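Side-chain contacts in minor fimbrium subunit Mfa5 (Porphyromonas gingivalis ATCC 33277, PDB 6TO1), which forms an accessory subunit of the minor fimbriae, pili that mediate biofilm formation and adhesion to host cells and other oral bacteria: residues A[104-109]-A[422-427]; A[143-148]-A[233-238]. All blocks are in the same frame, centred on the assembly; numbering follows the deposited sequence.

Interaction 1: residues A[104-109]-A[422-427]; sequences DPENPN and IVKNLT
The carboxylate of Glu106 meets the ammonium group of Lys424 in a salt bridge, OE1 to NZ 2.7 Å, with NZ displaced about 40° from the carboxylate plane toward one face. Glutamate suits the place because its extended, flexible chain carries the carboxylate from the exposed loop to the ammonium. The carboxylate of Asp104, turned about 42° against that of Glu106, lies farther from the same ammonium: its OD1 is 4.3 Å from Lys424 NZ, too far for a salt bridge. Its OD2 turns back to the loop and receives weak hydrogen bonds from two backbone amides that approach from opposite sides of the carboxylate plane, Glu106 N at 2.9 Å and Asn107 N at 3.3 Å. A short acidic side chain suits this place, since one oxygen can serve the loop while OD1 takes Arg470 and Tyr472; together these partners probably keep the group from rotating. The hydroxyl of Tyr472 also bonds Lys424 NZ, so the tyrosine joins Asp104 to the lysine.

The loop 104-109 connects strands 90-98 and 110-119 of an antiparallel sheet, and segment 422-427 takes in the end of strand 421-423 of the same sheet and the turn after it; strand 463-473, carrying Tyr472, pairs with both 110-119 and 421-423. Lys424 and Asn425 are central in a type II beta turn from Val423 to Leu426, whose third position needs the positive phi that asparagine tolerates well. Because Lys424 holds CG anti to its backbone N (chi1 -178°) and stays extended until a bend at chi4, its chain reaches across to the loop and crosses that of Glu106 nearly at right angles. Farther along, Asn107 OD1 accepts Asn109 N at 2.8 Å from above its carbonyl plane in an Asx turn.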
ATOM      1  N   ASP A 104      -4.533  -1.869  37.306  1.00 32.05           N
ATOM      2  CA  ASP A 104      -3.114  -1.727  37.562  1.00 31.73           C
ATOM      3  C   ASP A 104      -2.908  -1.603  39.073  1.00 34.79           C
ATOM      4  O   ASP A 104      -3.572  -0.778  39.717  1.00 29.36           O
ATOM      5  CB  ASP A 104      -2.529  -0.514  36.852  1.00 26.38           C
ATOM      6  CG  ASP A 104      -1.012  -0.454  36.952  1.00 32.18           C
ATOM      7  OD1 ASP A 104      -0.309  -0.578  35.919  1.00 33.20           O
ATOM      8  OD2 ASP A 104      -0.494  -0.267  38.076  1.00 40.38           O
ATOM      9  N   PRO A 105      -2.017  -2.390  39.664  1.00 42.38           N
ATOM     10  CA  PRO A 105      -1.889  -2.382  41.133  1.00 49.04           C
ATOM     11  C   PRO A 105      -1.151  -1.168  41.677  1.00 49.18           C
ATOM     12  O   PRO A 105      -1.435  -0.717  42.792  1.00 52.03           O
ATOM     13  CB  PRO A 105      -1.110  -3.673  41.422  1.00 44.19           C
ATOM     14  CG  PRO A 105      -0.224  -3.836  40.213  1.00 42.62           C
ATOM     15  CD  PRO A 105      -1.018  -3.272  39.024  1.00 42.59           C
ATOM     16  N   GLU A 106      -0.215  -0.623  40.894  1.00 29.57           N
ATOM     17  CA  GLU A 106       0.531   0.547  41.346  1.00 33.96           C
ATOM     18  C   GLU A 106      -0.345   1.794  41.395  1.00 37.56           C
ATOM     19  O   GLU A 106      -0.213   2.619  42.305  1.00 34.20           O
ATOM     20  CB  GLU A 106       1.725   0.777  40.434  1.00 32.39           C
ATOM     21  CG  GLU A 106       2.853  -0.209  40.663  1.00 64.76           C
ATOM     22  CD  GLU A 106       4.036   0.054  39.766  1.00 91.39           C
ATOM     23  OE1 GLU A 106       4.176  -0.644  38.738  1.00 91.49           O
ATOM     24  OE2 GLU A 106       4.827   0.966  40.088  1.00 98.56           O
ATOM     25  N   ASN A 107      -1.221   1.967  40.411  1.00 29.92           N
ATOM     26  CA  ASN A 107      -2.066   3.153  40.320  1.00 23.47           C
ATOM     27  C   ASN A 107      -3.239   2.785  39.434  1.00 29.84           C
ATOM     28  O   ASN A 107      -3.054   2.574  38.227  1.00 28.21           O
ATOM     29  CB  ASN A 107      -1.289   4.347  39.773  1.00 25.73           C
ATOM     30  CG  ASN A 107      -2.136   5.614  39.686  1.00 23.16           C
ATOM     31  OD1 ASN A 107      -3.378   5.579  39.736  1.00 27.02           O
ATOM     32  ND2 ASN A 107      -1.459   6.753  39.548  1.00 29.21           N
ATOM     33  N   PRO A 108      -4.455   2.699  39.990  1.00 25.73           N
ATOM     34  CA  PRO A 108      -5.595   2.268  39.179  1.00 31.26           C
ATOM     35  C   PRO A 108      -5.978   3.265  38.111  1.00 26.35           C
ATOM     36  O   PRO A 108      -6.749   2.908  37.215  1.00 26.42           O
ATOM     37  CB  PRO A 108      -6.717   2.101  40.208  1.00 30.10           C
ATOM     38  CG  PRO A 108      -6.354   3.084  41.274  1.00 26.21           C
ATOM     39  CD  PRO A 108      -4.860   3.041  41.369  1.00 27.25           C
ATOM     40  N   ASN A 109      -5.510   4.509  38.202  1.00 22.48           N
ATOM     41  CA  ASN A 109      -5.766   5.511  37.158  1.00 26.00           C
ATOM     42  C   ASN A 109      -4.738   5.257  36.061  1.00 21.60           C
ATOM     43  O   ASN A 109      -3.702   5.910  35.965  1.00 21.42           O
ATOM     44  CB  ASN A 109      -5.672   6.922  37.723  1.00 22.56           C
ATOM     45  CG  ASN A 109      -6.723   7.192  38.807  1.00 21.91           C
ATOM     46  OD1 ASN A 109      -7.918   7.261  38.541  1.00 24.78           O
ATOM     47  ND2 ASN A 109      -6.257   7.387  40.032  1.00 26.37           N
ATOM     48  N   ILE A 422       1.818  10.601  33.000  1.00 20.31           N
ATOM     49  CA  ILE A 422       3.188  10.141  32.840  1.00 23.71           C
ATOM     50  C   ILE A 422       3.179   8.741  32.251  1.00 19.97           C
ATOM     51  O   ILE A 422       2.223   7.978  32.421  1.00 23.92           O
ATOM     52  CB  ILE A 422       3.934  10.177  34.178  1.00 26.72           C
ATOM     53  CG1 ILE A 422       3.259   9.253  35.170  1.00 27.74           C
ATOM     54  CG2 ILE A 422       3.932  11.593  34.758  1.00 28.47           C
ATOM     55  CD1 ILE A 422       3.883   9.347  36.574  1.00 49.63           C
ATOM     56  N   VAL A 423       4.235   8.430  31.522  1.00 22.61           N
ATOM     57  CA  VAL A 423       4.355   7.162  30.831  1.00 27.76           C
ATOM     58  C   VAL A 423       5.064   6.193  31.756  1.00 27.91           C
ATOM     59  O   VAL A 423       6.152   6.482  32.261  1.00 27.18           O
ATOM     60  CB  VAL A 423       5.109   7.312  29.500  1.00 28.73           C
ATOM     61  CG1 VAL A 423       5.151   5.964  28.794  1.00 21.95           C
ATOM     62  CG2 VAL A 423       4.438   8.330  28.607  1.00 22.68           C
ATOM     63  N   LYS A 424       4.437   5.050  31.991  1.00 23.56           N
ATOM     64  CA  LYS A 424       5.003   4.040  32.874  1.00 32.75           C
ATOM     65  C   LYS A 424       6.413   3.690  32.426  1.00 31.34           C
ATOM     66  O   LYS A 424       6.661   3.456  31.243  1.00 27.59           O
ATOM     67  CB  LYS A 424       4.097   2.809  32.861  1.00 32.79           C
ATOM     68  CG  LYS A 424       4.547   1.673  33.780  1.00 36.72           C
ATOM     69  CD  LYS A 424       3.549   0.534  33.747  1.00 40.82           C
ATOM     70  CE  LYS A 424       3.964  -0.639  34.647  1.00 44.77           C
ATOM     71  NZ  LYS A 424       4.021  -0.234  36.070  1.00 60.75           N
ATOM     72  N   ASN A 425       7.340   3.748  33.377  1.00 29.54           N
ATOM     73  CA  ASN A 425       8.714   3.255  33.305  1.00 33.82           C
ATOM     74  C   ASN A 425       9.644   4.101  32.458  1.00 38.69           C
ATOM     75  O   ASN A 425      10.782   3.685  32.210  1.00 38.54           O
ATOM     76  CB  ASN A 425       8.780   1.809  32.805  1.00 35.61           C
ATOM     77  CG  ASN A 425       8.241   0.822  33.814  1.00 45.36           C
ATOM     78  OD1 ASN A 425       8.220   1.100  35.013  1.00 42.66           O
ATOM     79  ND2 ASN A 425       7.773  -0.323  33.335  1.00 49.18           N
ATOM     80  N   LEU A 426       9.219   5.275  32.013  1.00 32.16           N
ATOM     81  CA  LEU A 426      10.083   6.137  31.212  1.00 32.59           C
ATOM     82  C   LEU A 426      10.661   7.193  32.154  1.00 43.93           C
ATOM     83  O   LEU A 426       9.982   8.152  32.534  1.00 41.57           O
ATOM     84  CB  LEU A 426       9.327   6.759  30.045  1.00 35.01           C
ATOM     85  CG  LEU A 426       8.685   5.762  29.081  1.00 27.40           C
ATOM     86  CD1 LEU A 426       8.405   6.466  27.729  1.00 27.60           C
ATOM     87  CD2 LEU A 426       9.493   4.505  28.850  1.00 33.51           C
ATOM     88  N   THR A 427      11.921   6.995  32.542  1.00 43.23           N
ATOM     89  CA  THR A 427      12.586   7.879  33.487  1.00 55.97           C
ATOM     90  C   THR A 427      13.669   8.731  32.851  1.00 58.64           C
ATOM     91  O   THR A 427      14.001   9.786  33.403  1.00 59.05           O
ATOM     92  CB  THR A 427      13.221   7.066  34.625  1.00 56.10           C
ATOM     93  OG1 THR A 427      14.218   6.190  34.080  1.00 58.66           O
ATOM     94  CG2 THR A 427      12.170   6.248  35.346  1.00 55.51           C
TER

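Interaction 2: residues A[143-148]-A[233-238]; sequences IARLKS and MSDGLA
Arg145 and Asp235 set their flat groups almost perpendicular, the guanidinium and carboxylate planes standing 83° apart. One guanidinium nitrogen makes the salt bridge, Arg145 NH1 to Asp235 OD2 at 3.0 Å. The acceptor sits at the guanidinium edge, slightly tilted from its plane, whereas NH1 comes down on OD2 from 58° above the carboxylate plane. With an N-H...O angle of only 133°, this is a bent, single-pronged bond and not the paired, coplanar kind. Arginine reaches this far because its chain is extended from CG to NE. The aliphatic part of that chain lies alongside the aspartate, Arg145 CD being 4.0 Å from Asp235 CB.

Both residues belong to the von Willebrand factor type A domain: Arg145 is on helix 143-160, and Asp235 follows central strand 227-234 at the edge of the metal ion-dependent adhesion site. Ser135, Ser137 and Thr207 bind the magnesium ion. The side chain of Asp235 is about 4 Å from the bound magnesium ion; not among these ligands, it is hydrogen-bonded to one of them, Ser137, as a second-shell residue, through the same OD2 that meets Arg145. Its CG lies between the backbone N and the carbonyl carbon, and OD1 can accept Leu237 N at 3.3 Å in an Asx turn. An ST turn precedes it, Ser234 OG receiving Gly236 N at 2.9 Å; glycine suits the positive phi there.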
ATOM      1  N   ILE A 143      -5.057 -27.969 -37.845  1.00 28.79           N
ATOM      2  CA  ILE A 143      -6.140 -27.430 -37.026  1.00 23.89           C
ATOM      3  C   ILE A 143      -5.906 -27.583 -35.532  1.00 24.76           C
ATOM      4  O   ILE A 143      -6.547 -26.877 -34.741  1.00 29.54           O
ATOM      5  CB  ILE A 143      -7.487 -28.066 -37.446  1.00 34.28           C
ATOM      6  CG1 ILE A 143      -8.671 -27.378 -36.770  1.00 30.95           C
ATOM      7  CG2 ILE A 143      -7.511 -29.543 -37.065  1.00 28.54           C
ATOM      8  CD1 ILE A 143      -8.988 -25.984 -37.248  1.00 26.15           C
ATOM      9  N   ALA A 144      -5.014 -28.478 -35.102  1.00 24.62           N
ATOM     10  CA  ALA A 144      -4.653 -28.490 -33.692  1.00 28.25           C
ATOM     11  C   ALA A 144      -4.091 -27.147 -33.236  1.00 27.03           C
ATOM     12  O   ALA A 144      -4.209 -26.814 -32.051  1.00 24.75           O
ATOM     13  CB  ALA A 144      -3.646 -29.606 -33.410  1.00 33.47           C
ATOM     14  N   ARG A 145      -3.529 -26.358 -34.158  1.00 25.28           N
ATOM     15  CA  ARG A 145      -3.023 -25.036 -33.796  1.00 25.15           C
ATOM     16  C   ARG A 145      -4.157 -24.117 -33.361  1.00 17.96           C
ATOM     17  O   ARG A 145      -4.143 -23.589 -32.244  1.00 22.93           O
ATOM     18  CB  ARG A 145      -2.266 -24.431 -34.981  1.00 24.87           C
ATOM     19  CG  ARG A 145      -0.979 -25.161 -35.336  1.00 27.51           C
ATOM     20  CD  ARG A 145      -0.241 -24.475 -36.484  1.00 24.50           C
ATOM     21  NE  ARG A 145       0.871 -25.276 -36.997  1.00 23.94           N
ATOM     22  CZ  ARG A 145       1.596 -24.950 -38.063  1.00 20.75           C
ATOM     23  NH1 ARG A 145       1.356 -23.825 -38.724  1.00 23.41           N
ATOM     24  NH2 ARG A 145       2.577 -25.735 -38.465  1.00 25.88           N
ATOM     25  N   LEU A 146      -5.155 -23.915 -34.234  1.00 22.64           N
ATOM     26  CA  LEU A 146      -6.261 -23.029 -33.871  1.00 28.37           C
ATOM     27  C   LEU A 146      -7.026 -23.586 -32.671  1.00 24.08           C
ATOM     28  O   LEU A 146      -7.445 -22.831 -31.785  1.00 25.24           O
ATOM     29  CB  LEU A 146      -7.188 -22.808 -35.067  1.00 23.20           C
ATOM     30  CG  LEU A 146      -8.251 -21.734 -34.832  1.00 27.40           C
ATOM     31  CD1 LEU A 146      -7.617 -20.387 -34.401  1.00 24.60           C
ATOM     32  CD2 LEU A 146      -9.148 -21.524 -36.042  1.00 29.33           C
ATOM     33  N   LYS A 147      -7.193 -24.911 -32.606  1.00 25.51           N
ATOM     34  CA  LYS A 147      -7.883 -25.489 -31.455  1.00 27.81           C
ATOM     35  C   LYS A 147      -7.157 -25.136 -30.166  1.00 25.88           C
ATOM     36  O   LYS A 147      -7.796 -24.793 -29.161  1.00 25.75           O
ATOM     37  CB  LYS A 147      -8.040 -27.009 -31.623  1.00 28.27           C
ATOM     38  CG  LYS A 147      -9.294 -27.375 -32.459  1.00 34.15           C
ATOM     39  CD  LYS A 147      -9.141 -28.694 -33.234  1.00 47.77           C
ATOM     40  CE  LYS A 147      -8.896 -29.890 -32.317  1.00 68.66           C
ATOM     41  NZ  LYS A 147      -9.142 -31.198 -33.013  1.00 78.99           N
ATOM     42  N   SER A 148      -5.812 -25.150 -30.190  1.00 22.87           N
ATOM     43  CA  SER A 148      -5.032 -24.827 -28.999  1.00 20.55           C
ATOM     44  C   SER A 148      -5.087 -23.333 -28.693  1.00 20.59           C
ATOM     45  O   SER A 148      -5.128 -22.936 -27.525  1.00 23.80           O
ATOM     46  CB  SER A 148      -3.572 -25.264 -29.183  1.00 20.07           C
ATOM     47  OG  SER A 148      -2.801 -24.929 -28.055  1.00 24.45           O
ATOM     48  N   MET A 233      -0.752 -14.401 -30.416  1.00 16.40           N
ATOM     49  CA  MET A 233      -0.845 -15.851 -30.473  1.00 15.83           C
ATOM     50  C   MET A 233      -0.858 -16.235 -31.945  1.00 18.67           C
ATOM     51  O   MET A 233      -1.850 -15.999 -32.646  1.00 19.15           O
ATOM     52  CB  MET A 233      -2.113 -16.328 -29.755  1.00 16.63           C
ATOM     53  CG  MET A 233      -2.046 -16.068 -28.257  1.00 18.39           C
ATOM     54  SD  MET A 233      -3.629 -15.832 -27.418  1.00 20.77           S
ATOM     55  CE  MET A 233      -4.421 -17.391 -27.794  1.00 24.69           C
ATOM     56  N   SER A 234       0.239 -16.802 -32.429  1.00 19.28           N
ATOM     57  CA  SER A 234       0.380 -17.000 -33.863  1.00 15.80           C
ATOM     58  C   SER A 234       1.271 -18.203 -34.115  1.00 16.81           C
ATOM     59  O   SER A 234       2.092 -18.564 -33.274  1.00 18.77           O
ATOM     60  CB  SER A 234       0.960 -15.736 -34.520  1.00 18.15           C
ATOM     61  OG  SER A 234       1.264 -15.993 -35.884  1.00 19.40           O
ATOM     62  N   ASP A 235       1.136 -18.812 -35.299  1.00 17.81           N
ATOM     63  CA  ASP A 235       2.157 -19.813 -35.596  1.00 19.21           C
ATOM     64  C   ASP A 235       3.435 -19.188 -36.136  1.00 20.26           C
ATOM     65  O   ASP A 235       4.420 -19.908 -36.321  1.00 19.97           O
ATOM     66  CB  ASP A 235       1.655 -20.906 -36.542  1.00 21.88           C
ATOM     67  CG  ASP A 235       1.273 -20.404 -37.913  1.00 24.63           C
ATOM     68  OD1 ASP A 235       1.880 -19.420 -38.434  1.00 19.64           O
ATOM     69  OD2 ASP A 235       0.340 -21.027 -38.486  1.00 21.94           O
ATOM     70  N   GLY A 236       3.454 -17.875 -36.369  1.00 18.03           N
ATOM     71  CA  GLY A 236       4.694 -17.142 -36.561  1.00 17.62           C
ATOM     72  C   GLY A 236       5.079 -16.853 -37.996  1.00 17.59           C
ATOM     73  O   GLY A 236       6.051 -16.104 -38.225  1.00 22.17           O
ATOM     74  N   LEU A 237       4.406 -17.437 -38.969  1.00 15.47           N
ATOM     75  CA  LEU A 237       4.746 -17.186 -40.367  1.00 14.70           C
ATOM     76  C   LEU A 237       3.812 -16.140 -40.965  1.00 18.60           C
ATOM     77  O   LEU A 237       2.757 -16.466 -41.516  1.00 20.37           O
ATOM     78  CB  LEU A 237       4.704 -18.492 -41.156  1.00 18.26           C
ATOM     79  CG  LEU A 237       5.166 -18.372 -42.608  1.00 23.31           C
ATOM     80  CD1 LEU A 237       6.627 -17.867 -42.614  1.00 22.16           C
ATOM     81  CD2 LEU A 237       5.029 -19.642 -43.406  1.00 26.78           C
ATOM     82  N   ALA A 238       4.214 -14.865 -40.897  1.00 17.23           N
ATOM     83  CA  ALA A 238       3.411 -13.811 -41.499  1.00 17.55           C
ATOM     84  C   ALA A 238       3.488 -13.903 -43.018  1.00 17.57           C
ATOM     85  O   ALA A 238       4.537 -14.205 -43.589  1.00 18.17           O
ATOM     86  CB  ALA A 238       3.864 -12.429 -41.005  1.00 18.23           C
TER

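Interactions 1 and 2 are independent contacts at distant places in an elongated chain: their centres are about 75 Å apart, their nearest atoms about 61 Å, and they fall on opposite sides of its centre. In sequence, however, interaction 2 lies entirely between the segments 104-109 and 422-427. The von Willebrand factor type A domain is thus an excursion of the chain between strands that meet again in one antiparallel sheet, and interaction 1 links the two flanks by a side-chain ion pair at the sheet's end. Interaction 2 borders the magnesium site; the loop 104-109, through Asn109, also touches residues 528-530, where strand 530-539 begins.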